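Local coordinates for protein Hsp70/Hsp90 co-chaperone CNS1 (Saccharomyces cerevisiae, PDB 6HFM) that serves as a co-chaperone of Hsp90 and Hsp70, binding both and stimulating the ATPase of the Hsp70 SSA1 but not that of Hsp90, at residues Thr19-His24 with Asp131-Asp136. Residues are numbered along the deposited sequence; the frame is centred on the assembly and turned at random.
Sequences TNIKTH and DVPLFD
The ring of Phe135 meets Thr23 at its edge, where CG2 of Thr23 lies near the ring plane, 4.0 Å from CD1 of Phe135. Ile21 approaches the same ring obliquely, its CG2 3.8 Å from Phe135 CE1, and Lys140 adds a cation-pi contact. Ile21 and Phe135 run side by side on one face of a two-stranded parallel sheet; CG1 of Ile21, turned beside its own backbone N (chi1 -62°), reaches CB of Pro133. Asn20 and Leu134 occupy the opposite face, where Asn20 OD1 is held by the backbone N of Asn137. Leu134 N to Thr19 O, Ile21 N to Leu134 O and Asp136 N to Ile21 O form the backbone ladder.

A carboxylate closes each end. At one, Thr19 OG1 donates to the syn lone pair of Asp131 OD1 at 2.7 Å, and a water bridges Thr19 N to Val132 O. At the other, Asp136 takes two bonds from Thr23: the backbone N reaches OD1 at 2.9 Å, nearly straight at 171°, while OG1 gives its proton to OD2 at 2.6 Å. Replacing Asp136 by an alanine would probably cost the Thr23 N-H and hydroxyl these acceptors, leaving the hydroxyl to turn.

Within this C-terminal Wheel-domain piece of Cns1, the pairing ties the residues following helix 4-15 to the chain before strand 139-145. Uncharged donors meet both carboxylates; the magnesium ion at Asn17 and Leu125, about 3 Å from Asp131, would probably favour its ionised form.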
loop_
_atom_site.group_PDB
_atom_site.type_symbol
_atom_site.label_atom_id
_atom_site.label_comp_id
_atom_site.label_asym_id
_atom_site.label_seq_id
_atom_site.Cartn_x
_atom_site.Cartn_y
_atom_site.Cartn_z
ATOM N N THR A 19 -6.906 8.458 5.679
ATOM C CA THR A 19 -7.554 7.540 6.611
ATOM C C THR A 19 -6.507 6.517 7.066
ATOM O O THR A 19 -5.821 5.943 6.230
ATOM C CB THR A 19 -8.712 6.803 5.901
ATOM O OG1 THR A 19 -9.613 7.760 5.330
ATOM C CG2 THR A 19 -9.473 5.899 6.860
ATOM N N ASN A 20 -6.380 6.306 8.378
ATOM C CA ASN A 20 -5.496 5.254 8.909
ATOM C C ASN A 20 -6.309 4.219 9.675
ATOM O O ASN A 20 -7.102 4.566 10.553
ATOM C CB ASN A 20 -4.401 5.819 9.822
ATOM C CG ASN A 20 -3.426 4.748 10.291
ATOM O OD1 ASN A 20 -2.965 3.920 9.497
ATOM N ND2 ASN A 20 -3.113 4.750 11.584
ATOM N N ILE A 21 -6.088 2.947 9.340
ATOM C CA ILE A 21 -6.747 1.829 10.010
ATOM C C ILE A 21 -5.693 1.050 10.798
ATOM O O ILE A 21 -4.726 0.559 10.220
ATOM C CB ILE A 21 -7.425 0.882 8.989
ATOM C CG1 ILE A 21 -8.523 1.610 8.185
ATOM C CG2 ILE A 21 -8.004 -0.357 9.677
ATOM C CD1 ILE A 21 -9.654 2.200 8.996
ATOM N N LYS A 22 -5.896 0.921 12.110
ATOM C CA LYS A 22 -5.009 0.107 12.940
ATOM C C LYS A 22 -5.478 -1.348 12.941
ATOM O O LYS A 22 -6.689 -1.620 12.998
ATOM C CB LYS A 22 -4.916 0.675 14.355
ATOM C CG LYS A 22 -4.176 2.004 14.369
ATOM C CD LYS A 22 -4.190 2.674 15.724
ATOM C CE LYS A 22 -3.535 4.041 15.624
ATOM N NZ LYS A 22 -3.355 4.670 16.953
ATOM N N THR A 23 -4.517 -2.270 12.841
ATOM C CA THR A 23 -4.794 -3.709 12.826
ATOM C C THR A 23 -4.265 -4.343 14.107
ATOM O O THR A 23 -3.401 -3.777 14.783
ATOM C CB THR A 23 -4.216 -4.412 11.569
ATOM O OG1 THR A 23 -2.786 -4.425 11.601
ATOM C CG2 THR A 23 -4.705 -3.728 10.297
ATOM N N HIS A 24 -4.810 -5.507 14.459
ATOM C CA HIS A 24 -4.445 -6.141 15.735
ATOM C C HIS A 24 -3.059 -6.782 15.704
ATOM O O HIS A 24 -2.353 -6.760 16.719
ATOM C CB HIS A 24 -5.526 -7.116 16.253
ATOM C CG HIS A 24 -5.853 -8.259 15.340
ATOM N ND1 HIS A 24 -5.014 -9.336 15.150
ATOM C CD2 HIS A 24 -6.971 -8.524 14.619
ATOM C CE1 HIS A 24 -5.583 -10.197 14.323
ATOM N NE2 HIS A 24 -6.774 -9.728 13.988
ATOM N N ASP A 131 -12.444 5.638 -0.626
ATOM C CA ASP A 131 -11.643 5.877 0.576
ATOM C C ASP A 131 -10.638 4.732 0.723
ATOM O O ASP A 131 -11.012 3.623 1.102
ATOM C CB ASP A 131 -12.570 5.972 1.801
ATOM C CG ASP A 131 -11.879 6.525 3.049
ATOM O OD1 ASP A 131 -10.653 6.779 3.037
ATOM O OD2 ASP A 131 -12.591 6.711 4.066
ATOM N N VAL A 132 -9.371 5.017 0.409
ATOM C CA VAL A 132 -8.290 4.022 0.415
ATOM C C VAL A 132 -7.341 4.357 1.577
ATOM O O VAL A 132 -6.591 5.338 1.482
ATOM C CB VAL A 132 -7.520 4.033 -0.924
ATOM C CG1 VAL A 132 -6.339 3.070 -0.902
ATOM C CG2 VAL A 132 -8.461 3.686 -2.076
ATOM N N PRO A 133 -7.357 3.553 2.668
ATOM C CA PRO A 133 -6.540 3.902 3.839
ATOM C C PRO A 133 -5.092 3.417 3.847
ATOM O O PRO A 133 -4.723 2.479 3.129
ATOM C CB PRO A 133 -7.287 3.231 5.013
ATOM C CG PRO A 133 -8.550 2.693 4.454
ATOM C CD PRO A 133 -8.314 2.479 3.001
ATOM N N LEU A 134 -4.292 4.058 4.699
ATOM C CA LEU A 134 -3.102 3.435 5.256
ATOM C C LEU A 134 -3.540 2.387 6.283
ATOM O O LEU A 134 -4.602 2.510 6.911
ATOM C CB LEU A 134 -2.195 4.470 5.933
ATOM C CG LEU A 134 -1.550 5.554 5.064
ATOM C CD1 LEU A 134 -0.751 6.503 5.946
ATOM C CD2 LEU A 134 -0.665 4.945 3.994
ATOM N N PHE A 135 -2.715 1.350 6.428
ATOM C CA PHE A 135 -2.887 0.334 7.456
ATOM C C PHE A 135 -1.659 0.392 8.357
ATOM O O PHE A 135 -0.540 0.197 7.887
ATOM C CB PHE A 135 -3.103 -1.047 6.822
ATOM C CG PHE A 135 -4.473 -1.210 6.220
ATOM C CD1 PHE A 135 -5.517 -1.750 6.963
ATOM C CD2 PHE A 135 -4.740 -0.765 4.931
ATOM C CE1 PHE A 135 -6.792 -1.865 6.423
ATOM C CE2 PHE A 135 -6.011 -0.872 4.391
ATOM C CZ PHE A 135 -7.040 -1.421 5.139
ATOM N N ASP A 136 -1.868 0.720 9.637
ATOM C CA ASP A 136 -0.775 0.876 10.605
ATOM C C ASP A 136 0.264 1.901 10.117
ATOM O O ASP A 136 1.472 1.692 10.237
ATOM C CB ASP A 136 -0.146 -0.495 10.890
ATOM C CG ASP A 136 -1.184 -1.524 11.285
ATOM O OD1 ASP A 136 -1.811 -1.342 12.353
ATOM O OD2 ASP A 136 -1.381 -2.504 10.530
HETATM O O HOH W 1 -6.731 7.762 2.905
#